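Long-range contact in aldo-keto reductase AKR2E4 (Bombyx mori, PDB 3WCZ), which reduces 3-dehydroecdysone with NADPH as cosubstrate and may help to regulate molting in the silkworm: residues 82-87 and 112-117. Numbering follows the deposited sequence.
Sequences LFVTTK and DYIDLY
Thr85 and Thr86 form parallel beta bridges with Leu116 and Tyr117, joining neighbouring strands, the third and fourth of the eight-stranded TIM barrel. Thr86 N donates to Leu116 O (3.1 Å), while Leu116 N reaches Val84 O at 3.2 Å. The corner at Asp115 illustrates how a side chain can serve as acceptor for a strand N-H where the neighbouring chain turns: Val84 N donates to Asp115 OD2 (2.9 Å, 167° at the hydrogen), approaching from above the carboxylate plane. Arg79 forms a salt bridge with that same oxygen. The CB of Asp115 sits squarely over the Phe83 ring, 3.5 Å from its centroid, and Leu116 CB meets Phe83 CE1 obliquely. Helix 95-109 links the two strands in a beta-alpha-beta crossover, and the residues facing it, Ile114 and Tyr117, cover Val84 and Thr86. With CG1 anti to the backbone N (chi1 -159°), Ile114 lays CD1 against Val84 CG1 (3.7 Å) and Thr86 CG2. Thr85 and Leu116 run side by side on the barrel interior, Thr85 OG1 being bonded to His51. A water joins Tyr117 OH (2.7 Å) to Lys87 O, whereas Lys87 NZ bridges to Asp53 and bonds Tyr58 OH, the probable proton donor, beside the bound NADP.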
ATOM      1  N   LEU A  82       9.094  12.989  -5.726  1.00  9.62           N
ATOM      2  CA  LEU A  82       8.769  11.776  -4.983  1.00 10.08           C
ATOM      3  C   LEU A  82       7.414  11.880  -4.323  1.00  8.54           C
ATOM      4  O   LEU A  82       7.027  12.945  -3.874  1.00  9.45           O
ATOM      5  CB  LEU A  82       9.804  11.502  -3.908  1.00 11.03           C
ATOM      6  CG  LEU A  82      11.191  11.135  -4.354  1.00 11.08           C
ATOM      7  CD1 LEU A  82      12.131  11.045  -3.150  1.00 13.80           C
ATOM      8  CD2 LEU A  82      11.152   9.821  -5.105  1.00 12.94           C
ATOM      9  N   PHE A  83       6.734  10.749  -4.225  1.00  7.95           N
ATOM     10  CA  PHE A  83       5.475  10.592  -3.517  1.00  8.58           C
ATOM     11  C   PHE A  83       5.718   9.600  -2.387  1.00  7.48           C
ATOM     12  O   PHE A  83       5.971   8.429  -2.652  1.00  8.24           O
ATOM     13  CB  PHE A  83       4.407  10.073  -4.487  1.00  8.14           C
ATOM     14  CG  PHE A  83       3.010  10.180  -3.973  1.00  7.60           C
ATOM     15  CD1 PHE A  83       2.548   9.324  -2.987  1.00  7.93           C
ATOM     16  CD2 PHE A  83       2.155  11.170  -4.433  1.00  8.46           C
ATOM     17  CE1 PHE A  83       1.238   9.447  -2.497  1.00  7.60           C
ATOM     18  CE2 PHE A  83       0.879  11.294  -3.928  1.00  8.71           C
ATOM     19  CZ  PHE A  83       0.422  10.446  -2.960  1.00  8.93           C
ATOM     20  N   VAL A  84       5.685  10.061  -1.144  1.00  8.25           N
ATOM     21  CA  VAL A  84       5.943   9.211  -0.002  1.00  7.36           C
ATOM     22  C   VAL A  84       4.633   9.042   0.754  1.00  7.27           C
ATOM     23  O   VAL A  84       3.973  10.022   1.112  1.00  8.05           O
ATOM     24  CB  VAL A  84       7.047   9.799   0.886  1.00  9.27           C
ATOM     25  CG1 VAL A  84       7.470   8.762   1.929  1.00 10.48           C
ATOM     26  CG2 VAL A  84       8.242  10.186   0.065  1.00  9.99           C
ATOM     27  N   THR A  85       4.317   7.794   1.051  1.00  7.21           N
ATOM     28  CA  THR A  85       3.143   7.378   1.796  1.00  7.63           C
ATOM     29  C   THR A  85       3.570   6.753   3.114  1.00  7.42           C
ATOM     30  O   THR A  85       4.406   5.855   3.127  1.00  7.66           O
ATOM     31  CB  THR A  85       2.331   6.344   0.999  1.00  6.65           C
ATOM     32  OG1 THR A  85       1.858   6.969  -0.186  1.00  8.10           O
ATOM     33  CG2 THR A  85       1.142   5.816   1.766  1.00  7.76           C
ATOM     34  N   THR A  86       3.005   7.210   4.235  1.00  7.10           N
ATOM     35  CA  THR A  86       3.183   6.521   5.506  1.00  7.25           C
ATOM     36  C   THR A  86       1.842   6.464   6.237  1.00  7.78           C
ATOM     37  O   THR A  86       0.820   6.931   5.722  1.00  6.61           O
ATOM     38  CB  THR A  86       4.339   7.065   6.342  1.00  7.87           C
ATOM     39  OG1 THR A  86       4.650   6.064   7.311  1.00  8.35           O
ATOM     40  CG2 THR A  86       4.024   8.410   6.985  1.00  9.07           C
ATOM     41  N   LYS A  87       1.860   5.836   7.421  1.00  7.14           N
ATOM     42  CA  LYS A  87       0.627   5.406   8.080  1.00  7.00           C
ATOM     43  C   LYS A  87       0.689   5.637   9.581  1.00  7.50           C
ATOM     44  O   LYS A  87       1.723   5.400  10.237  1.00  8.34           O
ATOM     45  CB  LYS A  87       0.342   3.919   7.798  1.00  7.32           C
ATOM     46  CG  LYS A  87       0.570   3.485   6.361  1.00  7.78           C
ATOM     47  CD  LYS A  87       0.042   2.097   6.073  1.00  7.77           C
ATOM     48  CE  LYS A  87       0.404   1.594   4.703  1.00  8.06           C
ATOM     49  NZ  LYS A  87       1.808   1.155   4.596  1.00  8.10           N
ATOM     50  N   ASP A 112       9.781  17.178   5.371  1.00 10.55           N
ATOM     51  CA  ASP A 112       8.989  18.279   5.906  1.00 11.42           C
ATOM     52  C   ASP A 112       7.480  18.066   5.722  1.00 10.52           C
ATOM     53  O   ASP A 112       6.672  18.729   6.369  1.00 12.26           O
ATOM     54  CB  ASP A 112       9.346  19.584   5.203  1.00 15.52           C
ATOM     55  CG  ASP A 112      10.800  19.953   5.349  1.00 21.36           C
ATOM     56  OD1 ASP A 112      11.302  19.952   6.486  1.00 19.90           O
ATOM     57  OD2 ASP A 112      11.442  20.225   4.311  1.00 24.89           O
ATOM     58  N   TYR A 113       7.100  17.159   4.828  1.00  9.72           N
ATOM     59  CA  TYR A 113       5.707  16.847   4.572  1.00  9.05           C
ATOM     60  C   TYR A 113       5.655  15.435   4.005  1.00  8.68           C
ATOM     61  O   TYR A 113       6.658  14.923   3.505  1.00  9.02           O
ATOM     62  CB  TYR A 113       5.071  17.851   3.572  1.00 11.03           C
ATOM     63  CG  TYR A 113       5.592  17.711   2.152  1.00 10.59           C
ATOM     64  CD1 TYR A 113       6.766  18.326   1.782  1.00 12.12           C
ATOM     65  CD2 TYR A 113       4.924  16.940   1.200  1.00  9.70           C
ATOM     66  CE1 TYR A 113       7.277  18.194   0.506  1.00 11.61           C
ATOM     67  CE2 TYR A 113       5.424  16.801  -0.087  1.00 10.01           C
ATOM     68  CZ  TYR A 113       6.614  17.425  -0.428  1.00 10.96           C
ATOM     69  OH  TYR A 113       7.125  17.310  -1.710  1.00 12.85           O
ATOM     70  N   ILE A 114       4.485  14.818   4.135  1.00  8.09           N
ATOM     71  CA  ILE A 114       4.210  13.519   3.536  1.00  8.92           C
ATOM     72  C   ILE A 114       3.208  13.731   2.404  1.00  9.25           C
ATOM     73  O   ILE A 114       2.344  14.609   2.471  1.00  9.08           O
ATOM     74  CB  ILE A 114       3.661  12.516   4.613  1.00  8.73           C
ATOM     75  CG1 ILE A 114       3.851  11.066   4.169  1.00  8.05           C
ATOM     76  CG2 ILE A 114       2.211  12.764   4.945  1.00  9.09           C
ATOM     77  CD1 ILE A 114       5.251  10.613   4.282  1.00 10.49           C
ATOM     78  N   ASP A 115       3.335  12.957   1.336  1.00  8.04           N
ATOM     79  CA  ASP A 115       2.400  13.086   0.222  1.00  7.33           C
ATOM     80  C   ASP A 115       1.071  12.445   0.544  1.00  8.06           C
ATOM     81  O   ASP A 115       0.024  12.966   0.181  1.00  8.96           O
ATOM     82  CB  ASP A 115       3.029  12.487  -1.037  1.00  8.53           C
ATOM     83  CG  ASP A 115       4.217  13.267  -1.471  1.00  8.32           C
ATOM     84  OD1 ASP A 115       4.010  14.292  -2.188  1.00  9.44           O
ATOM     85  OD2 ASP A 115       5.343  12.935  -1.043  1.00  8.88           O
ATOM     86  N   LEU A 116       1.089  11.322   1.263  1.00  7.73           N
ATOM     87  CA  LEU A 116      -0.138  10.616   1.636  1.00  7.53           C
ATOM     88  C   LEU A 116       0.040  10.057   3.030  1.00  7.86           C
ATOM     89  O   LEU A 116       0.980   9.333   3.297  1.00  8.16           O
ATOM     90  CB  LEU A 116      -0.422   9.475   0.648  1.00  7.05           C
ATOM     91  CG  LEU A 116      -1.661   8.640   0.920  1.00  7.50           C
ATOM     92  CD1 LEU A 116      -2.931   9.425   0.959  1.00  8.07           C
ATOM     93  CD2 LEU A 116      -1.749   7.583  -0.158  1.00  7.59           C
ATOM     94  N   TYR A 117      -0.869  10.426   3.922  1.00  7.56           N
ATOM     95  CA  TYR A 117      -0.948   9.845   5.262  1.00  7.36           C
ATOM     96  C   TYR A 117      -2.214   9.023   5.358  1.00  6.66           C
ATOM     97  O   TYR A 117      -3.303   9.478   4.995  1.00  6.99           O
ATOM     98  CB  TYR A 117      -0.963  10.936   6.308  1.00  7.03           C
ATOM     99  CG  TYR A 117      -0.530  10.529   7.691  1.00  7.79           C
ATOM    100  CD1 TYR A 117       0.508   9.640   7.893  1.00  7.86           C
ATOM    101  CD2 TYR A 117      -1.117  11.080   8.821  1.00  9.39           C
ATOM    102  CE1 TYR A 117       0.941   9.303   9.163  1.00  8.97           C
ATOM    103  CE2 TYR A 117      -0.697  10.744  10.094  1.00  8.01           C
ATOM    104  CZ  TYR A 117       0.337   9.858  10.256  1.00  7.03           C
ATOM    105  OH  TYR A 117       0.756   9.573  11.543  1.00  8.73           O
TER
HETATM  106  O   HOH W   1       6.002  15.577  -3.417  1.00 10.95           O
HETATM  107  O   HOH W   2       2.766   7.701  11.621  1.00  9.30           O